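Local coordinates for protein probable zinc protease PqqL (Escherichia coli, PDB 6OFT) that probably cleaves peptides as a periplasmic zinc metalloendopeptidase of the M16 family, this chain being the first half of the full-length protein, at residues M60-T66 / E119-T125; T75-L81 / Q112-I116; L161-R165 / W234-E239; L259-L263 / L424-Q428. One frame throughout, in Å; residues are numbered along the deposited sequence.

Contact 1: residues M60-T66 / E119-T125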
loop_
_atom_site.group_PDB
_atom_site.type_symbol
_atom_site.label_atom_id
_atom_site.label_comp_id
_atom_site.label_asym_id
_atom_site.label_seq_id
_atom_site.Cartn_x
_atom_site.Cartn_y
_atom_site.Cartn_z
ATOM N N MET A 60 -19.409 9.923 8.653
ATOM C CA MET A 60 -19.624 10.868 7.546
ATOM C C MET A 60 -20.898 10.537 6.771
ATOM O O MET A 60 -21.536 11.423 6.195
ATOM C CB MET A 60 -18.403 10.922 6.600
ATOM C CG MET A 60 -17.148 11.526 7.233
ATOM S SD MET A 60 -17.339 13.153 8.011
ATOM C CE MET A 60 -17.339 12.669 9.718
ATOM N N PHE A 61 -21.297 9.270 6.816
ATOM C CA PHE A 61 -22.485 8.770 6.131
ATOM C C PHE A 61 -23.701 8.725 7.053
ATOM O O PHE A 61 -24.732 8.177 6.658
ATOM C CB PHE A 61 -22.188 7.376 5.532
ATOM C CG PHE A 61 -20.991 7.391 4.608
ATOM C CD1 PHE A 61 -21.127 7.759 3.272
ATOM C CD2 PHE A 61 -19.725 7.062 5.078
ATOM C CE1 PHE A 61 -20.019 7.778 2.423
ATOM C CE2 PHE A 61 -18.616 7.109 4.232
ATOM C CZ PHE A 61 -18.772 7.463 2.909
ATOM N N ASN A 62 -23.609 9.312 8.261
ATOM C CA ASN A 62 -24.726 9.245 9.196
ATOM C C ASN A 62 -25.196 10.603 9.754
ATOM O O ASN A 62 -25.889 10.639 10.769
ATOM C CB ASN A 62 -24.415 8.245 10.328
ATOM C CG ASN A 62 -24.380 6.828 9.817
ATOM O OD1 ASN A 62 -25.419 6.196 9.583
ATOM N ND2 ASN A 62 -23.184 6.313 9.590
ATOM N N GLY A 63 -24.889 11.687 9.060
ATOM C CA GLY A 63 -25.369 12.998 9.463
ATOM C C GLY A 63 -24.440 14.174 9.272
ATOM O O GLY A 63 -23.320 14.197 9.784
ATOM N N THR A 64 -24.932 15.178 8.556
ATOM C CA THR A 64 -24.246 16.460 8.357
ATOM C C THR A 64 -25.302 17.525 8.661
ATOM O O THR A 64 -26.469 17.174 8.862
ATOM C CB THR A 64 -23.621 16.633 6.945
ATOM O OG1 THR A 64 -24.636 16.909 5.978
ATOM C CG2 THR A 64 -22.720 15.460 6.505
ATOM N N LYS A 65 -24.899 18.805 8.695
ATOM C CA LYS A 65 -25.763 19.953 8.960
ATOM C C LYS A 65 -26.980 19.992 8.012
ATOM O O LYS A 65 -28.101 20.104 8.496
ATOM C CB LYS A 65 -24.936 21.257 8.884
ATOM C CG LYS A 65 -25.755 22.545 9.031
ATOM C CD LYS A 65 -24.936 23.819 8.779
ATOM C CE LYS A 65 -24.679 24.127 7.316
ATOM N NZ LYS A 65 -23.412 23.513 6.830
ATOM N N THR A 66 -26.765 19.884 6.692
ATOM C CA THR A 66 -27.855 19.911 5.701
ATOM C C THR A 66 -28.534 18.538 5.536
ATOM O O THR A 66 -29.732 18.473 5.242
ATOM C CB THR A 66 -27.355 20.488 4.367
ATOM O OG1 THR A 66 -26.583 21.658 4.636
ATOM C CG2 THR A 66 -28.498 20.848 3.395
ATOM N N GLU A 119 -19.530 19.466 3.211
ATOM C CA GLU A 119 -20.055 19.154 4.535
ATOM C C GLU A 119 -19.306 18.030 5.231
ATOM O O GLU A 119 -19.242 18.025 6.452
ATOM C CB GLU A 119 -21.561 18.877 4.489
ATOM C CG GLU A 119 -22.314 20.079 3.946
ATOM C CD GLU A 119 -23.521 20.487 4.754
ATOM O OE1 GLU A 119 -24.064 19.645 5.508
ATOM O OE2 GLU A 119 -23.924 21.664 4.630
ATOM N N TRP A 120 -18.718 17.080 4.480
ATOM C CA TRP A 120 -17.917 16.052 5.138
ATOM C C TRP A 120 -16.662 16.733 5.720
ATOM O O TRP A 120 -16.176 16.322 6.769
ATOM C CB TRP A 120 -17.508 14.963 4.135
ATOM C CG TRP A 120 -18.583 13.967 3.811
ATOM C CD1 TRP A 120 -19.710 13.698 4.537
ATOM C CD2 TRP A 120 -18.608 13.082 2.685
ATOM N NE1 TRP A 120 -20.425 12.681 3.943
ATOM C CE2 TRP A 120 -19.760 12.271 2.813
ATOM C CE3 TRP A 120 -17.747 12.872 1.587
ATOM C CZ2 TRP A 120 -20.081 11.275 1.883
ATOM C CZ3 TRP A 120 -18.066 11.880 0.670
ATOM C CH2 TRP A 120 -19.215 11.088 0.828
ATOM N N SER A 121 -16.167 17.795 5.035
ATOM C CA SER A 121 -14.985 18.559 5.426
ATOM C C SER A 121 -15.060 19.239 6.803
ATOM O O SER A 121 -14.035 19.279 7.485
ATOM C CB SER A 121 -14.632 19.588 4.358
ATOM O OG SER A 121 -14.257 18.942 3.153
ATOM N N ASN A 122 -16.237 19.793 7.196
ATOM C CA ASN A 122 -16.398 20.526 8.468
ATOM C C ASN A 122 -17.828 20.553 9.070
ATOM O O ASN A 122 -18.029 21.234 10.079
ATOM C CB ASN A 122 -15.888 21.982 8.293
ATOM C CG ASN A 122 -16.813 22.890 7.506
ATOM O OD1 ASN A 122 -17.690 22.454 6.741
ATOM N ND2 ASN A 122 -16.651 24.187 7.696
ATOM N N ALA A 123 -18.821 19.873 8.456
ATOM C CA ALA A 123 -20.200 19.981 8.956
ATOM C C ALA A 123 -20.863 18.652 9.374
ATOM O O ALA A 123 -22.090 18.610 9.509
ATOM C CB ALA A 123 -21.067 20.724 7.951
ATOM N N ALA A 124 -20.063 17.609 9.669
ATOM C CA ALA A 124 -20.582 16.327 10.190
ATOM C C ALA A 124 -21.130 16.610 11.603
ATOM O O ALA A 124 -20.512 17.385 12.338
ATOM C CB ALA A 124 -19.474 15.298 10.263
ATOM N N THR A 125 -22.285 16.018 11.967
ATOM C CA THR A 125 -22.962 16.342 13.237
ATOM C C THR A 125 -22.762 15.362 14.409
ATOM O O THR A 125 -22.941 15.789 15.557
ATOM C CB THR A 125 -24.469 16.569 13.013
ATOM O OG1 THR A 125 -25.036 15.420 12.383
ATOM C CG2 THR A 125 -24.752 17.823 12.187
HETATM O O HOH W 1 -24.808 12.064 12.838
#

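Contact 2: residues T75-L81 / Q112-I116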
loop_
_atom_site.group_PDB
_atom_site.type_symbol
_atom_site.label_atom_id
_atom_site.label_comp_id
_atom_site.label_asym_id
_atom_site.label_seq_id
_atom_site.Cartn_x
_atom_site.Cartn_y
_atom_site.Cartn_z
ATOM N N THR A 75 -29.560 11.008 -0.645
ATOM C CA THR A 75 -29.207 11.965 -1.701
ATOM C C THR A 75 -28.390 11.240 -2.783
ATOM O O THR A 75 -28.676 11.407 -3.974
ATOM C CB THR A 75 -28.509 13.209 -1.133
ATOM O OG1 THR A 75 -29.368 13.826 -0.168
ATOM C CG2 THR A 75 -28.163 14.232 -2.215
ATOM N N PHE A 76 -27.395 10.429 -2.374
ATOM C CA PHE A 76 -26.583 9.666 -3.338
ATOM C C PHE A 76 -27.481 8.704 -4.121
ATOM O O PHE A 76 -27.381 8.657 -5.338
ATOM C CB PHE A 76 -25.449 8.896 -2.640
ATOM C CG PHE A 76 -24.214 9.703 -2.319
ATOM C CD1 PHE A 76 -23.519 10.372 -3.322
ATOM C CD2 PHE A 76 -23.713 9.748 -1.022
ATOM C CE1 PHE A 76 -22.354 11.095 -3.029
ATOM C CE2 PHE A 76 -22.549 10.474 -0.729
ATOM C CZ PHE A 76 -21.872 11.125 -1.737
ATOM N N GLU A 77 -28.370 7.977 -3.424
ATOM C CA GLU A 77 -29.326 7.033 -4.031
ATOM C C GLU A 77 -30.236 7.696 -5.096
ATOM O O GLU A 77 -30.486 7.085 -6.131
ATOM C CB GLU A 77 -30.138 6.295 -2.960
ATOM C CG GLU A 77 -29.381 5.144 -2.295
ATOM C CD GLU A 77 -29.235 3.830 -3.053
ATOM O OE1 GLU A 77 -30.060 3.550 -3.951
ATOM O OE2 GLU A 77 -28.296 3.067 -2.733
ATOM N N SER A 78 -30.663 8.966 -4.874
ATOM C CA SER A 78 -31.502 9.741 -5.813
ATOM C C SER A 78 -30.756 10.120 -7.113
ATOM O O SER A 78 -31.377 10.563 -8.082
ATOM C CB SER A 78 -32.066 10.991 -5.139
ATOM O OG SER A 78 -31.085 12.009 -5.031
ATOM N N MET A 79 -29.429 9.956 -7.120
ATOM C CA MET A 79 -28.560 10.223 -8.277
ATOM C C MET A 79 -28.016 8.897 -8.822
ATOM O O MET A 79 -27.121 8.900 -9.665
ATOM C CB MET A 79 -27.404 11.167 -7.884
ATOM C CG MET A 79 -27.872 12.526 -7.336
ATOM S SD MET A 79 -26.475 13.634 -7.032
ATOM C CE MET A 79 -25.768 12.892 -5.538
ATOM N N GLY A 80 -28.570 7.786 -8.325
ATOM C CA GLY A 80 -28.218 6.425 -8.722
ATOM C C GLY A 80 -26.849 5.980 -8.253
ATOM O O GLY A 80 -26.230 5.109 -8.870
ATOM N N LEU A 81 -26.375 6.560 -7.153
ATOM C CA LEU A 81 -25.060 6.268 -6.580
ATOM C C LEU A 81 -25.224 5.459 -5.293
ATOM O O LEU A 81 -25.944 5.870 -4.384
ATOM C CB LEU A 81 -24.261 7.586 -6.393
ATOM C CG LEU A 81 -24.123 8.433 -7.678
ATOM C CD1 LEU A 81 -23.563 9.847 -7.382
ATOM C CD2 LEU A 81 -23.245 7.728 -8.732
ATOM N N GLN A 112 -24.112 18.608 -6.657
ATOM C CA GLN A 112 -24.687 18.000 -5.491
ATOM C C GLN A 112 -23.631 17.173 -4.737
ATOM O O GLN A 112 -23.533 17.303 -3.516
ATOM C CB GLN A 112 -25.906 17.146 -5.894
ATOM C CG GLN A 112 -26.557 16.415 -4.735
ATOM C CD GLN A 112 -27.203 17.341 -3.739
ATOM O OE1 GLN A 112 -28.410 17.561 -3.777
ATOM N NE2 GLN A 112 -26.414 17.878 -2.809
ATOM N N VAL A 113 -22.812 16.360 -5.469
ATOM C CA VAL A 113 -21.746 15.535 -4.875
ATOM C C VAL A 113 -20.698 16.452 -4.186
ATOM O O VAL A 113 -20.278 16.180 -3.058
ATOM C CB VAL A 113 -21.119 14.547 -5.923
ATOM C CG1 VAL A 113 -19.829 13.922 -5.411
ATOM C CG2 VAL A 113 -22.107 13.449 -6.314
ATOM N N MET A 114 -20.338 17.562 -4.842
ATOM C CA MET A 114 -19.378 18.544 -4.308
ATOM C C MET A 114 -19.898 19.196 -3.013
ATOM O O MET A 114 -19.108 19.471 -2.112
ATOM C CB MET A 114 -19.088 19.625 -5.355
ATOM C CG MET A 114 -18.199 19.161 -6.500
ATOM S SD MET A 114 -16.648 18.360 -6.009
ATOM C CE MET A 114 -15.811 19.690 -5.161
ATOM N N ALA A 115 -21.219 19.432 -2.932
ATOM C CA ALA A 115 -21.881 20.023 -1.762
ATOM C C ALA A 115 -21.787 19.063 -0.566
ATOM O O ALA A 115 -21.525 19.516 0.551
ATOM C CB ALA A 115 -23.324 20.347 -2.079
ATOM N N ILE A 116 -21.913 17.732 -0.822
ATOM C CA ILE A 116 -21.749 16.676 0.187
ATOM C C ILE A 116 -20.284 16.655 0.670
ATOM O O ILE A 116 -20.055 16.536 1.870
ATOM C CB ILE A 116 -22.244 15.292 -0.328
ATOM C CG1 ILE A 116 -23.788 15.286 -0.522
ATOM C CG2 ILE A 116 -21.810 14.158 0.615
ATOM C CD1 ILE A 116 -24.361 14.111 -1.287
#

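Contact 3: residues L161-R165 / W234-E239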
loop_
_atom_site.group_PDB
_atom_site.type_symbol
_atom_site.label_atom_id
_atom_site.label_comp_id
_atom_site.label_asym_id
_atom_site.label_seq_id
_atom_site.Cartn_x
_atom_site.Cartn_y
_atom_site.Cartn_z
ATOM N N LEU A 161 6.077 -5.850 12.088
ATOM C CA LEU A 161 5.932 -4.467 12.541
ATOM C C LEU A 161 6.675 -4.124 13.837
ATOM O O LEU A 161 6.330 -3.135 14.487
ATOM C CB LEU A 161 4.436 -4.090 12.660
ATOM C CG LEU A 161 3.489 -4.396 11.468
ATOM C CD1 LEU A 161 2.130 -3.791 11.711
ATOM C CD2 LEU A 161 4.045 -3.890 10.140
ATOM N N ALA A 162 7.720 -4.893 14.202
ATOM C CA ALA A 162 8.500 -4.584 15.411
ATOM C C ALA A 162 9.040 -3.141 15.335
ATOM O O ALA A 162 9.491 -2.710 14.272
ATOM C CB ALA A 162 9.658 -5.557 15.545
ATOM N N ASN A 163 8.909 -2.378 16.433
ATOM C CA ASN A 163 9.399 -0.996 16.571
ATOM C C ASN A 163 8.741 0.029 15.627
ATOM O O ASN A 163 9.342 1.060 15.338
ATOM C CB ASN A 163 10.928 -0.942 16.443
ATOM C CG ASN A 163 11.671 -1.812 17.421
ATOM O OD1 ASN A 163 11.214 -2.082 18.529
ATOM N ND2 ASN A 163 12.838 -2.269 17.028
ATOM N N THR A 164 7.498 -0.227 15.187
ATOM C CA THR A 164 6.752 0.729 14.363
ATOM C C THR A 164 5.601 1.279 15.213
ATOM O O THR A 164 5.121 0.582 16.101
ATOM C CB THR A 164 6.170 0.073 13.095
ATOM O OG1 THR A 164 5.188 -0.874 13.466
ATOM C CG2 THR A 164 7.211 -0.592 12.221
ATOM N N ARG A 165 5.104 2.489 14.900
ATOM C CA ARG A 165 3.911 3.025 15.571
ATOM C C ARG A 165 2.674 2.204 15.075
ATOM O O ARG A 165 1.717 2.012 15.829
ATOM C CB ARG A 165 3.772 4.535 15.280
ATOM C CG ARG A 165 2.452 5.176 15.685
ATOM C CD ARG A 165 2.240 5.310 17.178
ATOM N NE ARG A 165 1.180 6.281 17.417
ATOM C CZ ARG A 165 0.949 6.885 18.575
ATOM N NH1 ARG A 165 1.692 6.604 19.640
ATOM N NH2 ARG A 165 -0.016 7.786 18.675
ATOM N N TRP A 234 6.829 8.820 13.664
ATOM C CA TRP A 234 7.533 7.902 14.558
ATOM C C TRP A 234 8.584 7.115 13.739
ATOM O O TRP A 234 8.224 6.176 13.010
ATOM C CB TRP A 234 6.561 6.952 15.277
ATOM C CG TRP A 234 5.669 7.624 16.279
ATOM C CD1 TRP A 234 5.890 7.754 17.620
ATOM C CD2 TRP A 234 4.419 8.280 16.010
ATOM N NE1 TRP A 234 4.849 8.435 18.206
ATOM C CE2 TRP A 234 3.929 8.766 17.241
ATOM C CE3 TRP A 234 3.647 8.472 14.847
ATOM C CZ2 TRP A 234 2.717 9.464 17.340
ATOM C CZ3 TRP A 234 2.434 9.137 14.952
ATOM C CH2 TRP A 234 1.965 9.596 16.191
ATOM N N PRO A 235 9.881 7.505 13.796
ATOM C CA PRO A 235 10.895 6.757 13.035
ATOM C C PRO A 235 10.996 5.302 13.497
ATOM O O PRO A 235 11.029 5.024 14.709
ATOM C CB PRO A 235 12.194 7.543 13.288
ATOM C CG PRO A 235 11.743 8.897 13.800
ATOM C CD PRO A 235 10.501 8.593 14.580
ATOM N N THR A 236 10.963 4.366 12.521
ATOM C CA THR A 236 11.062 2.929 12.785
ATOM C C THR A 236 12.495 2.613 13.208
ATOM O O THR A 236 13.441 3.167 12.652
ATOM C CB THR A 236 10.588 2.113 11.571
ATOM O OG1 THR A 236 9.235 2.463 11.247
ATOM C CG2 THR A 236 10.699 0.608 11.787
ATOM N N LYS A 237 12.644 1.764 14.228
ATOM C CA LYS A 237 13.958 1.391 14.753
ATOM C C LYS A 237 14.262 -0.046 14.348
ATOM O O LYS A 237 13.379 -0.904 14.412
ATOM C CB LYS A 237 13.990 1.563 16.286
ATOM C CG LYS A 237 15.394 1.454 16.900
ATOM C CD LYS A 237 15.397 1.409 18.434
ATOM C CE LYS A 237 15.133 0.032 19.018
ATOM N NZ LYS A 237 16.263 -0.911 18.794
ATOM N N ALA A 238 15.506 -0.316 13.925
ATOM C CA ALA A 238 15.907 -1.666 13.529
ATOM C C ALA A 238 15.833 -2.615 14.718
ATOM O O ALA A 238 16.031 -2.190 15.857
ATOM C CB ALA A 238 17.320 -1.654 12.974
ATOM N N GLU A 239 15.522 -3.888 14.455
ATOM C CA GLU A 239 15.534 -4.936 15.477
ATOM C C GLU A 239 16.593 -5.919 14.989
ATOM O O GLU A 239 16.308 -6.772 14.145
ATOM C CB GLU A 239 14.170 -5.611 15.632
ATOM C CG GLU A 239 14.178 -6.564 16.817
ATOM C CD GLU A 239 12.794 -6.979 17.232
ATOM O OE1 GLU A 239 12.349 -8.059 16.784
ATOM O OE2 GLU A 239 12.141 -6.212 17.976
HETATM O O HOH W 2 14.205 -4.133 19.178
HETATM O O HOH W 3 7.090 3.703 12.905
#

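Contact 4: residues L259-L263 / L424-Q428. With GOL (glycerol), chain C.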
loop_
_atom_site.group_PDB
_atom_site.type_symbol
_atom_site.label_atom_id
_atom_site.label_comp_id
_atom_site.label_asym_id
_atom_site.label_seq_id
_atom_site.Cartn_x
_atom_site.Cartn_y
_atom_site.Cartn_z
ATOM N N LEU A 259 11.992 -15.986 3.846
ATOM C CA LEU A 259 12.959 -15.170 4.618
ATOM C C LEU A 259 12.571 -13.700 4.410
ATOM O O LEU A 259 12.453 -13.313 3.265
ATOM C CB LEU A 259 14.385 -15.419 4.144
ATOM C CG LEU A 259 15.443 -14.499 4.743
ATOM C CD1 LEU A 259 15.456 -14.581 6.250
ATOM C CD2 LEU A 259 16.820 -14.814 4.204
ATOM N N TYR A 260 12.316 -12.968 5.477
ATOM C CA TYR A 260 11.933 -11.561 5.444
ATOM C C TYR A 260 13.059 -10.704 5.992
ATOM O O TYR A 260 13.603 -11.013 7.052
ATOM C CB TYR A 260 10.708 -11.325 6.340
ATOM C CG TYR A 260 9.375 -11.781 5.782
ATOM C CD1 TYR A 260 9.009 -13.125 5.807
ATOM C CD2 TYR A 260 8.432 -10.858 5.332
ATOM C CE1 TYR A 260 7.764 -13.547 5.341
ATOM C CE2 TYR A 260 7.186 -11.269 4.853
ATOM C CZ TYR A 260 6.870 -12.619 4.828
ATOM O OH TYR A 260 5.650 -13.033 4.349
ATOM N N TYR A 261 13.379 -9.657 5.282
ATOM C CA TYR A 261 14.355 -8.640 5.722
ATOM C C TYR A 261 13.568 -7.340 5.946
ATOM O O TYR A 261 12.618 -7.142 5.234
ATOM C CB TYR A 261 15.457 -8.432 4.686
ATOM C CG TYR A 261 16.477 -9.532 4.566
ATOM C CD1 TYR A 261 17.497 -9.668 5.483
ATOM C CD2 TYR A 261 16.437 -10.429 3.522
ATOM C CE1 TYR A 261 18.444 -10.664 5.385
ATOM C CE2 TYR A 261 17.380 -11.430 3.402
ATOM C CZ TYR A 261 18.382 -11.555 4.341
ATOM O OH TYR A 261 19.321 -12.526 4.252
ATOM N N ARG A 262 13.920 -6.521 6.905
ATOM C CA ARG A 262 13.244 -5.246 7.144
ATOM C C ARG A 262 14.289 -4.161 6.947
ATOM O O ARG A 262 15.410 -4.289 7.428
ATOM C CB ARG A 262 12.608 -5.157 8.545
ATOM C CG ARG A 262 11.601 -6.271 8.887
ATOM C CD ARG A 262 10.752 -5.928 10.111
ATOM N NE ARG A 262 11.543 -5.305 11.178
ATOM C CZ ARG A 262 11.115 -4.321 11.961
ATOM N NH1 ARG A 262 9.875 -3.854 11.837
ATOM N NH2 ARG A 262 11.916 -3.799 12.879
ATOM N N LEU A 263 13.940 -3.111 6.212
ATOM C CA LEU A 263 14.916 -2.053 5.900
ATOM C C LEU A 263 14.236 -0.708 5.622
ATOM O O LEU A 263 13.066 -0.710 5.228
ATOM C CB LEU A 263 15.780 -2.479 4.677
ATOM C CG LEU A 263 15.065 -2.707 3.327
ATOM C CD1 LEU A 263 15.990 -2.422 2.174
ATOM C CD2 LEU A 263 14.525 -4.136 3.201
ATOM N N LEU A 424 22.178 -6.437 1.933
ATOM C CA LEU A 424 20.874 -7.018 2.328
ATOM C C LEU A 424 21.119 -8.311 3.102
ATOM O O LEU A 424 20.511 -8.483 4.102
ATOM C CB LEU A 424 20.021 -7.308 1.098
ATOM C CG LEU A 424 18.709 -8.038 1.359
ATOM C CD1 LEU A 424 17.754 -7.178 2.150
ATOM C CD2 LEU A 424 18.060 -8.486 0.075
ATOM N N ARG A 425 22.048 -9.115 2.669
ATOM C CA ARG A 425 22.332 -10.420 3.304
ATOM C C ARG A 425 23.033 -10.250 4.666
ATOM O O ARG A 425 23.024 -11.191 5.417
ATOM C CB ARG A 425 23.082 -11.319 2.317
ATOM C CG ARG A 425 22.277 -11.712 1.090
ATOM C CD ARG A 425 21.219 -12.734 1.424
ATOM N NE ARG A 425 21.782 -14.063 1.446
ATOM C CZ ARG A 425 21.244 -15.100 2.055
ATOM N NH1 ARG A 425 20.102 -14.985 2.695
ATOM N NH2 ARG A 425 21.852 -16.254 2.015
ATOM N N LYS A 426 23.632 -9.118 4.961
ATOM C CA LYS A 426 24.276 -8.880 6.270
ATOM C C LYS A 426 23.264 -8.191 7.201
ATOM O O LYS A 426 23.609 -7.937 8.323
ATOM C CB LYS A 426 25.469 -7.946 6.083
ATOM C CG LYS A 426 26.715 -8.542 5.458
ATOM C CD LYS A 426 26.957 -10.000 5.708
ATOM C CE LYS A 426 28.315 -10.471 5.218
ATOM N NZ LYS A 426 29.127 -11.074 6.299
ATOM N N ASN A 427 22.071 -7.891 6.730
ATOM C CA ASN A 427 21.044 -7.182 7.532
ATOM C C ASN A 427 20.557 -8.090 8.674
ATOM O O ASN A 427 20.007 -9.131 8.404
ATOM C CB ASN A 427 19.973 -6.592 6.618
ATOM C CG ASN A 427 18.842 -5.869 7.293
ATOM O OD1 ASN A 427 18.743 -5.848 8.496
ATOM N ND2 ASN A 427 17.979 -5.275 6.493
ATOM N N GLN A 428 20.776 -7.656 9.890
ATOM C CA GLN A 428 20.417 -8.381 11.127
ATOM C C GLN A 428 18.901 -8.344 11.425
ATOM O O GLN A 428 18.427 -9.111 12.261
ATOM C CB GLN A 428 21.170 -7.783 12.322
ATOM C CG GLN A 428 22.679 -7.676 12.163
ATOM C CD GLN A 428 23.253 -6.900 13.317
ATOM O OE1 GLN A 428 23.566 -7.458 14.369
ATOM N NE2 GLN A 428 23.389 -5.593 13.153
HETATM C C1 GOL C . 19.308 -15.592 7.807
HETATM O O1 GOL C . 19.648 -16.844 8.264
HETATM C C2 GOL C . 20.551 -14.739 7.741
HETATM O O2 GOL C . 21.404 -15.333 6.771
HETATM C C3 GOL C . 20.113 -13.319 7.448
HETATM O O3 GOL C . 20.598 -12.899 6.228
#

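Contact 1: residues M60-T66 / E119-T125
Glu119, near the end of helix 107-122, reaches into the loop 60-66 that follows helix 52-59, whose HxxEH sequence (His54, Glu57, His58) is the inverted zinc motif of M16 peptidases. Glu119 CB lies against Thr64 CB, and a bend at chi2 (-132°) turns the carboxylate toward three consecutive loop residues. OE1 accepts from Thr64 OG1 at 2.8 Å on its anti side and from Thr66 N at 3.0 Å through its syn lone pair. OE2 is met from opposite faces of the carboxylate plane, by Thr66 OG1 at 2.7 Å and by Lys65 NZ at 2.9 Å, the latter a salt bridge. Four donors thus fix the group's rotation, and the lysine would be expected to favour the ionised carboxylate.

Two backbone bonds add to this: Lys65 N donates to Ala123 O, and Thr125 N to Gly63 O. The Trp120 indole lies with one face under Met60 CB, a CH-pi contact 21° off the normal of the five-membered ring, while Phe61 meets the six-membered ring obliquely. Phe61 also approaches the predicted catalytic Glu57, so this packing lies close to the predicted active site. Met60 CE also presses on Ala124 CB at 3.4 Å, tighter than usual carbon contact.

Contact 2: residues T75-L81 / Q112-I116
Ile116 holds CG1 anti to its carbonyl carbon (chi1 -68°) and CG2 anti to its backbone N, and both branches lie on the same side of the Phe76 ring, CD1 over the face and CG2 toward CZ. The phenyl group, with chi1 at -81°, extends from helix 71-77 toward helix 107-122. CD1 of Ile116 stands 4.0 Å from the ring centroid and 14° off the normal, which meets the geometry of a CH-pi contact although the methyl is displaced toward the rim. The second branch, Ile116 CG2, touches Phe76 CZ at 3.8 Å. Val113 approaches differently: its CG2 lies at the ring edge, near the plane, 4.0 Å from Phe76 CE1. One aromatic group is therefore met on a face and at an edge by residues one helical turn apart.

Val113 CG2 also receives Met79 CE at 3.8 Å and Leu81 CD1 at 4.0 Å, so three side chains converge on a single methyl. Nearer the surface, Met79 SD rests on Gln112 CG at 3.6 Å, the two side chains crossing at about a right angle, and Thr75 CG2 touches Gln112 CD. No hydrogen bond links the two segments; they meet by van der Waals packing, mostly apolar.

The backbone turn that brings Met79 and Leu81 round is a Schellman motif, with Leu81 N bonded to Phe76 O, Gly80 N to Glu77 O, and Gly80 at positive phi as C-prime. Beneath this pair of helices lies the six-stranded sheet: Val100 of strand 96-103 touches both Phe76 and Val113, Leu102 touches Leu81 and Val113, and Val87 of strand 87-91 touches Phe76 and Leu81.

Contact 3: residues L161-R165 / W234-E239
Ala162 and Glu239 begin a surface contact between two loops running in opposite directions, end-to-end vectors 175° apart, in which a type II beta turn, Leu161 to Thr164, follows helix 148-160. Ala162 CB lies 3.5 Å from Glu239 OE2, whose carboxylate also forms a salt bridge with Arg243. Asn163, at positive phi, directs its amide across the gap: ND2 donates to Lys237 O at 3.0 Å, with an N-H...O angle of 156°. The acceptor lies in the amide plane, but the donor stands above the carbonyl plane and does not follow a lone pair. A water joins the same ND2 to Glu239 OE2.

Thr164 closes the turn on itself, both its N and OG1 bonding to Leu161 O from the same face. Its CG2 lies beside Thr236 CG2 at 3.7 Å, the two side chains pointing the same way. A second water accepts from Arg165 N and donates to Trp234 O and Thr236 OG1, bridging the two backbones at this point; Thr236 OG1 also hydrogen-bonds Asp316 OD1. Arg165 has CG anti to the backbone N and bends at chi2, which carries its chain over the indole of Trp234. CG makes a CH-pi contact with the six-membered ring, while NE bonds to Leu43 O outside the pair. The guanidinium lies flat, planes 14° apart, in an off-centre cation-pi stack, with CZ 3.4 Å from Trp234 CZ2.

Contact 4: residues L259-L263 / L424-Q428
Tyr261 and Leu424 set the orientation of this buried contact: the leucine comes over one face of the phenol ring, its CG 4.2 Å from the centroid and 19° off the normal. That satisfies a CH-pi contact, with CG displaced toward the rim; CD1 of Leu424 reaches Tyr261 CG at 3.6 Å. The carbonyl oxygen Leu424 O lies over the same face, near CE1, whereas Asn427 O approaches at the edge, near its plane.

At the phenol end, Arg425 folds back through bends at chi2 and chi3, bringing NH1 to Tyr261 OH at 3.0 Å. This hydrogen bond is angled, with the hydroxyl tilted from the guanidinium plane. The guanidinium and phenol planes are almost perpendicular, 88° apart, so the two groups do not stack. Leu259 CD2 touches NH1 at the guanidinium edge, and NH2 forms a salt bridge with Asp346. A glycerol, probably from crystallisation, places O3 next to Tyr261 OH and donates to Arg425 O.

Asn427 supplies the other polar link. Its CG is anti to the backbone N, which aims ND2 at Arg262 O, 2.9 Å away with an N-H...O angle of 163°. The oxygen lies in the amide plane, while the donor stands above the carbonyl plane. Asn427 OD1 in turn accepts from Asp429 N.

The contact packs the end of helix 414-425 and its following turn against strand 256-264, which lies between strands 430-436 and 317-326 in the five-stranded sheet. Trp280 of helix 271-296 touches both Leu263 and Leu424.

How the contacts relate
The contacts form two groups within this half of the protease. Contacts 1 and 2 share helix 107-122, have centres 14 Å apart, and touch through Trp120 CZ2 and Phe76 CE2 at 3.7 Å; along the chain, contact 2 is nested inside the loop closed by contact 1. Both join loops and helices of the region carrying the predicted zinc site. Contacts 3 and 4 follow in series, with centres 15 Å apart, joined by a probable hydrogen bond from Arg262 NH1 to Ala162 O. Contacts 1 and 4 lie 46 Å apart between centres, on opposite sides of the chain's centre. Contacts 3 and 4 are thus remote from that site, contact 3 linking the M16 peptidase region to the inactive M16 domain region.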